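Local coordinates for protein endo-n-acetyl-beta-d-glucosaminidase (Hypocrea jecorina, PDB 4AC1) that hydrolyses N-linked glycans as a family 18 endo-beta-N-acetylglucosaminidase and is responsible for deglycosylating the cellulases of its fungus, at residues A[114-125]-A[149-157]. Residues are numbered along the deposited sequence; the frame is centred on the assembly and turned at random.
Sequences IVNFQLEGMDLD and DFLITLAPV. With ZN (zinc ion), chain M.
Strands 121-125 and 151-154 are the parallel strands of a right-handed beta-alpha-beta unit in the family 18 TIM barrel; the first carries D123 and D125 of the region matching the family's DxxDxDxE signature, with E120 replacing the first aspartate and E127 at its end. E120 O accepts a hydrogen bond from L151 N (3.0 Å). M122 and L124 offer their N-H groups to L151 O and T153 O, and T153 N returns to M122 O. Where the strands part, a water bridges L124 O and A155 N, whose direct bond is weak.

On the barrel's inner face, T153 OG1 donates to D123 OD1 (2.7 Å), meeting the carboxylate's anti side, 31° out of its plane. Threonine suits this spot, supplying a hydroxyl on a short, beta-branched side chain. Y8 holds OD2, so D123 is gripped at both oxygens. The small CB of A155 sits 3.5 Å from D125 OD1.

F150 turns CG anti to its backbone N (chi1 -171°), laying its ring over G121 CA, a CH-pi contact (3.7 Å to the centroid). Glycine suits position 121 because a CB would collide with that of L151. I114 CG2 meets F150 CE1 obliquely at 3.5 Å. An alanine replacing F150 would probably deprive G121 of its CH-pi partner, I114 CG2 of the ring and F146 of its stack.

Strands 77-83 and 185-189 flank the pair, while helix 132-146 packs outside, against I152 and I114.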
ATOM      1  N   ILE A 114      -2.102 -10.956 -11.104  1.00  7.11           N
ATOM      2  CA  ILE A 114      -2.670 -11.309  -9.819  1.00  7.35           C
ATOM      3  C   ILE A 114      -2.847 -12.835  -9.679  1.00  7.96           C
ATOM      4  O   ILE A 114      -2.519 -13.420  -8.634  1.00  7.68           O
ATOM      5  CB  ILE A 114      -4.003 -10.572  -9.594  1.00  6.62           C
ATOM      6  CG1 ILE A 114      -3.748  -9.068  -9.418  1.00  7.37           C
ATOM      7  CG2 ILE A 114      -4.736 -11.158  -8.400  1.00  6.98           C
ATOM      8  CD1 ILE A 114      -4.970  -8.209  -9.655  1.00  7.46           C
ATOM      9  N   VAL A 115      -3.373 -13.474 -10.723  1.00  8.25           N
ATOM     10  CA  VAL A 115      -3.576 -14.928 -10.719  1.00  8.39           C
ATOM     11  C   VAL A 115      -2.228 -15.648 -10.720  1.00  8.36           C
ATOM     12  O   VAL A 115      -2.003 -16.548  -9.892  1.00  8.88           O
ATOM     13  CB  VAL A 115      -4.421 -15.384 -11.931  1.00  8.64           C
ATOM     14  CG1 VAL A 115      -4.413 -16.902 -12.073  1.00 10.63           C
ATOM     15  CG2 VAL A 115      -5.842 -14.872 -11.798  1.00  9.43           C
ATOM     16  N   ASN A 116      -1.337 -15.255 -11.629  1.00  8.69           N
ATOM     17  CA  ASN A 116      -0.076 -15.978 -11.816  1.00  9.31           C
ATOM     18  C   ASN A 116       0.846 -15.915 -10.606  1.00  8.93           C
ATOM     19  O   ASN A 116       1.588 -16.868 -10.332  1.00  9.06           O
ATOM     20  CB  ASN A 116       0.660 -15.499 -13.068  1.00 10.15           C
ATOM     21  CG  ASN A 116      -0.051 -15.889 -14.358  1.00 11.99           C
ATOM     22  OD1 ASN A 116      -0.766 -16.888 -14.418  1.00 15.34           O
ATOM     23  ND2 ASN A 116       0.152 -15.094 -15.398  1.00 13.85           N
ATOM     24  N   PHE A 117       0.802 -14.803  -9.876  1.00  8.05           N
ATOM     25  CA  PHE A 117       1.707 -14.604  -8.739  1.00  7.89           C
ATOM     26  C   PHE A 117       0.994 -14.791  -7.414  1.00  7.57           C
ATOM     27  O   PHE A 117       1.567 -14.583  -6.347  1.00  7.41           O
ATOM     28  CB  PHE A 117       2.493 -13.302  -8.916  1.00  8.52           C
ATOM     29  CG  PHE A 117       3.351 -13.357 -10.135  1.00  8.80           C
ATOM     30  CD1 PHE A 117       4.540 -14.081 -10.127  1.00  9.23           C
ATOM     31  CD2 PHE A 117       2.898 -12.836 -11.338  1.00 10.46           C
ATOM     32  CE1 PHE A 117       5.301 -14.221 -11.281  1.00 10.77           C
ATOM     33  CE2 PHE A 117       3.662 -12.968 -12.499  1.00 11.84           C
ATOM     34  CZ  PHE A 117       4.863 -13.665 -12.462  1.00 11.09           C
ATOM     35  N   GLN A 118      -0.252 -15.247  -7.515  1.00  7.35           N
ATOM     36  CA  GLN A 118      -1.045 -15.706  -6.379  1.00  8.22           C
ATOM     37  C   GLN A 118      -1.188 -14.623  -5.304  1.00  8.08           C
ATOM     38  O   GLN A 118      -1.096 -14.880  -4.097  1.00  8.40           O
ATOM     39  CB  GLN A 118      -0.500 -17.043  -5.843  1.00  9.05           C
ATOM     40  CG  GLN A 118      -0.548 -18.149  -6.911  1.00 10.93           C
ATOM     41  CD  GLN A 118       0.008 -19.490  -6.463  1.00 13.39           C
ATOM     42  OE1 GLN A 118       0.904 -19.570  -5.631  1.00 14.30           O
ATOM     43  NE2 GLN A 118      -0.510 -20.558  -7.051  1.00 15.18           N
ATOM     44  N   LEU A 119      -1.460 -13.409  -5.771  1.00  7.36           N
ATOM     45  CA  LEU A 119      -1.635 -12.271  -4.877  1.00  7.45           C
ATOM     46  C   LEU A 119      -3.003 -12.286  -4.234  1.00  6.72           C
ATOM     47  O   LEU A 119      -3.980 -12.730  -4.842  1.00  6.65           O
ATOM     48  CB  LEU A 119      -1.442 -10.966  -5.642  1.00  7.54           C
ATOM     49  CG  LEU A 119      -0.068 -10.787  -6.293  1.00  7.34           C
ATOM     50  CD1 LEU A 119      -0.041  -9.487  -7.082  1.00  6.78           C
ATOM     51  CD2 LEU A 119       1.070 -10.812  -5.267  1.00  8.45           C
ATOM     52  N   GLU A 120      -3.073 -11.793  -3.008  1.00  6.16           N
ATOM     53  CA  GLU A 120      -4.308 -11.819  -2.239  1.00  6.34           C
ATOM     54  C   GLU A 120      -5.006 -10.470  -2.224  1.00  5.49           C
ATOM     55  O   GLU A 120      -6.058 -10.312  -1.618  1.00  6.46           O
ATOM     56  CB  GLU A 120      -4.015 -12.297  -0.821  1.00  6.66           C
ATOM     57  CG  GLU A 120      -3.355 -13.669  -0.855  1.00  9.20           C
ATOM     58  CD  GLU A 120      -3.169 -14.305   0.488  1.00 11.64           C
ATOM     59  OE1 GLU A 120      -2.316 -13.836   1.276  1.00 10.33           O
ATOM     60  OE2 GLU A 120      -3.858 -15.310   0.751  1.00 15.29           O
ATOM     61  N   GLY A 121      -4.408  -9.505  -2.906  1.00  4.85           N
ATOM     62  CA  GLY A 121      -4.980  -8.178  -3.004  1.00  5.12           C
ATOM     63  C   GLY A 121      -4.142  -7.313  -3.903  1.00  4.87           C
ATOM     64  O   GLY A 121      -3.043  -7.682  -4.314  1.00  5.42           O
ATOM     65  N   MET A 122      -4.700  -6.162  -4.239  1.00  4.44           N
ATOM     66  CA  MET A 122      -4.035  -5.167  -5.056  1.00  4.22           C
ATOM     67  C   MET A 122      -4.292  -3.762  -4.507  1.00  3.94           C
ATOM     68  O   MET A 122      -5.437  -3.365  -4.297  1.00  4.57           O
ATOM     69  CB  MET A 122      -4.488  -5.287  -6.527  1.00  4.80           C
ATOM     70  CG  MET A 122      -3.764  -4.348  -7.508  1.00  5.93           C
ATOM     71  SD  MET A 122      -1.969  -4.545  -7.616  1.00  7.64           S
ATOM     72  CE  MET A 122      -1.864  -6.311  -7.867  1.00  7.22           C
ATOM     73  N   ASP A 123      -3.193  -3.027  -4.315  1.00  4.12           N
ATOM     74  CA  ASP A 123      -3.203  -1.619  -3.923  1.00  4.47           C
ATOM     75  C   ASP A 123      -3.049  -0.798  -5.194  1.00  4.28           C
ATOM     76  O   ASP A 123      -2.141  -1.031  -5.992  1.00  4.71           O
ATOM     77  CB  ASP A 123      -2.039  -1.347  -2.954  1.00  4.34           C
ATOM     78  CG  ASP A 123      -2.034   0.059  -2.374  1.00  4.80           C
ATOM     79  OD1 ASP A 123      -3.079   0.572  -1.910  1.00  4.74           O
ATOM     80  OD2 ASP A 123      -0.942   0.661  -2.339  1.00  6.62           O
ATOM     81  N   LEU A 124      -3.985   0.128  -5.389  1.00  4.64           N
ATOM     82  CA  LEU A 124      -3.957   1.049  -6.529  0.50  4.94           C
ATOM     83  C   LEU A 124      -3.418   2.380  -6.026  1.00  5.14           C
ATOM     84  O   LEU A 124      -4.153   3.182  -5.435  1.00  5.09           O
ATOM     85  CB  LEU A 124      -5.347   1.235  -7.148  0.50  4.98           C
ATOM     86  CG  LEU A 124      -6.146   0.031  -7.666  0.50  6.40           C
ATOM     87  CD1 LEU A 124      -5.320  -0.903  -8.526  0.50  4.68           C
ATOM     88  CD2 LEU A 124      -6.778  -0.739  -6.544  0.50  6.48           C
ATOM     89  N   ASP A 125      -2.114   2.581  -6.224  1.00  4.89           N
ATOM     90  CA  ASP A 125      -1.409   3.765  -5.721  1.00  4.96           C
ATOM     91  C   ASP A 125      -1.292   4.763  -6.854  1.00  5.00           C
ATOM     92  O   ASP A 125      -0.351   4.740  -7.643  1.00  5.95           O
ATOM     93  CB  ASP A 125      -0.039   3.347  -5.189  1.00  5.19           C
ATOM     94  CG  ASP A 125       0.719   4.466  -4.501  1.00  5.48           C
ATOM     95  OD1 ASP A 125       0.268   5.630  -4.454  1.00  5.57           O
ATOM     96  OD2 ASP A 125       1.839   4.153  -4.021  1.00  7.85           O
ATOM     97  N   ASP A 149     -13.627 -11.199  -1.073  1.00  7.18           N
ATOM     98  CA  ASP A 149     -12.566 -11.370  -0.073  1.00  7.79           C
ATOM     99  C   ASP A 149     -11.178 -11.013  -0.611  1.00  7.29           C
ATOM    100  O   ASP A 149     -10.228 -10.969   0.167  1.00  8.46           O
ATOM    101  CB  ASP A 149     -12.586 -12.781   0.533  1.00  8.65           C
ATOM    102  CG  ASP A 149     -13.801 -13.026   1.414  1.00 11.04           C
ATOM    103  OD1 ASP A 149     -13.746 -12.717   2.619  1.00 17.32           O
ATOM    104  OD2 ASP A 149     -14.806 -13.552   0.903  1.00 14.08           O
ATOM    105  N   PHE A 150     -11.059 -10.756  -1.915  1.00  6.93           N
ATOM    106  CA  PHE A 150      -9.842 -10.160  -2.494  1.00  6.26           C
ATOM    107  C   PHE A 150      -9.654  -8.759  -1.912  1.00  6.60           C
ATOM    108  O   PHE A 150     -10.622  -8.023  -1.758  1.00  8.10           O
ATOM    109  CB  PHE A 150      -9.984 -10.079  -4.004  1.00  6.63           C
ATOM    110  CG  PHE A 150      -8.720  -9.687  -4.720  1.00  5.58           C
ATOM    111  CD1 PHE A 150      -7.657 -10.582  -4.824  1.00  6.63           C
ATOM    112  CD2 PHE A 150      -8.604  -8.439  -5.325  1.00  6.08           C
ATOM    113  CE1 PHE A 150      -6.487 -10.232  -5.492  1.00  7.22           C
ATOM    114  CE2 PHE A 150      -7.427  -8.080  -6.001  1.00  7.02           C
ATOM    115  CZ  PHE A 150      -6.371  -8.975  -6.076  1.00  7.06           C
ATOM    116  N   LEU A 151      -8.427  -8.407  -1.542  1.00  6.33           N
ATOM    117  CA  LEU A 151      -8.186  -7.104  -0.920  1.00  5.95           C
ATOM    118  C   LEU A 151      -7.968  -6.037  -1.973  1.00  5.20           C
ATOM    119  O   LEU A 151      -7.154  -6.207  -2.866  1.00  5.86           O
ATOM    120  CB  LEU A 151      -7.004  -7.156   0.055  1.00  6.31           C
ATOM    121  CG  LEU A 151      -7.236  -8.092   1.246  1.00  7.02           C
ATOM    122  CD1 LEU A 151      -5.976  -8.185   2.081  1.00  7.68           C
ATOM    123  CD2 LEU A 151      -8.437  -7.660   2.106  1.00  8.16           C
ATOM    124  N   ILE A 152      -8.730  -4.954  -1.895  1.00  4.58           N
ATOM    125  CA  ILE A 152      -8.554  -3.824  -2.801  1.00  4.41           C
ATOM    126  C   ILE A 152      -8.330  -2.586  -1.956  1.00  3.50           C
ATOM    127  O   ILE A 152      -9.170  -2.224  -1.137  1.00  4.70           O
ATOM    128  CB  ILE A 152      -9.761  -3.623  -3.747  1.00  4.38           C
ATOM    129  CG1 ILE A 152      -9.994  -4.886  -4.598  1.00  6.28           C
ATOM    130  CG2 ILE A 152      -9.541  -2.414  -4.667  1.00  6.09           C
ATOM    131  CD1 ILE A 152     -11.209  -4.841  -5.521  1.00  8.00           C
ATOM    132  N   THR A 153      -7.183  -1.939  -2.161  1.00  3.75           N
ATOM    133  CA  THR A 153      -6.859  -0.739  -1.408  1.00  3.84           C
ATOM    134  C   THR A 153      -6.395   0.367  -2.350  1.00  3.77           C
ATOM    135  O   THR A 153      -6.111   0.121  -3.523  1.00  3.84           O
ATOM    136  CB  THR A 153      -5.796  -1.031  -0.318  1.00  3.73           C
ATOM    137  OG1 THR A 153      -4.575  -1.444  -0.937  1.00  4.40           O
ATOM    138  CG2 THR A 153      -6.250  -2.142   0.593  1.00  4.38           C
ATOM    139  N   LEU A 154      -6.361   1.595  -1.838  1.00  4.39           N
ATOM    140  CA  LEU A 154      -5.745   2.709  -2.550  1.00  4.37           C
ATOM    141  C   LEU A 154      -4.789   3.399  -1.601  1.00  3.67           C
ATOM    142  O   LEU A 154      -4.834   3.155  -0.396  1.00  3.96           O
ATOM    143  CB  LEU A 154      -6.791   3.677  -3.103  1.00  5.18           C
ATOM    144  CG  LEU A 154      -7.691   3.094  -4.191  1.00  5.72           C
ATOM    145  CD1 LEU A 154      -8.987   2.501  -3.599  1.00  6.75           C
ATOM    146  CD2 LEU A 154      -7.961   4.119  -5.273  1.00  5.76           C
ATOM    147  N   ALA A 155      -3.943   4.276  -2.145  1.00  4.29           N
ATOM    148  CA  ALA A 155      -2.965   5.010  -1.359  1.00  4.71           C
ATOM    149  C   ALA A 155      -3.101   6.525  -1.584  1.00  4.48           C
ATOM    150  O   ALA A 155      -2.183   7.168  -2.095  1.00  4.03           O
ATOM    151  CB  ALA A 155      -1.550   4.516  -1.701  1.00  5.16           C
ATOM    152  N   PRO A 156      -4.240   7.119  -1.195  1.00  4.34           N
ATOM    153  CA  PRO A 156      -4.355   8.577  -1.279  1.00  4.25           C
ATOM    154  C   PRO A 156      -3.317   9.255  -0.393  1.00  4.09           C
ATOM    155  O   PRO A 156      -2.978   8.745   0.670  1.00  3.80           O
ATOM    156  CB  PRO A 156      -5.746   8.837  -0.698  1.00  4.39           C
ATOM    157  CG  PRO A 156      -5.996   7.676   0.219  1.00  3.73           C
ATOM    158  CD  PRO A 156      -5.347   6.510  -0.431  1.00  4.92           C
ATOM    159  N   VAL A 157      -2.829  10.414  -0.821  1.00  4.14           N
ATOM    160  CA  VAL A 157      -2.096  11.260   0.105  1.00  4.38           C
ATOM    161  C   VAL A 157      -3.122  11.814   1.098  1.00  4.58           C
ATOM    162  O   VAL A 157      -4.298  11.966   0.775  1.00  4.41           O
ATOM    163  CB  VAL A 157      -1.281  12.359  -0.612  1.00  4.36           C
ATOM    164  CG1 VAL A 157      -0.339  11.737  -1.630  1.00  5.18           C
ATOM    165  CG2 VAL A 157      -2.182  13.397  -1.254  1.00  5.15           C
TER
HETATM  166 ZN    ZN M1297     -15.974 -13.320   2.849  0.75  7.58          ZN
HETATM  167  O   HOH W   1      -7.509 -11.843   0.067  1.00 14.81           O
HETATM  168  O   HOH W   2      -4.124   5.821  -4.702  1.00  7.12           O
HETATM  169  O   HOH W   3     -15.497 -13.364   4.990  1.00 15.31           O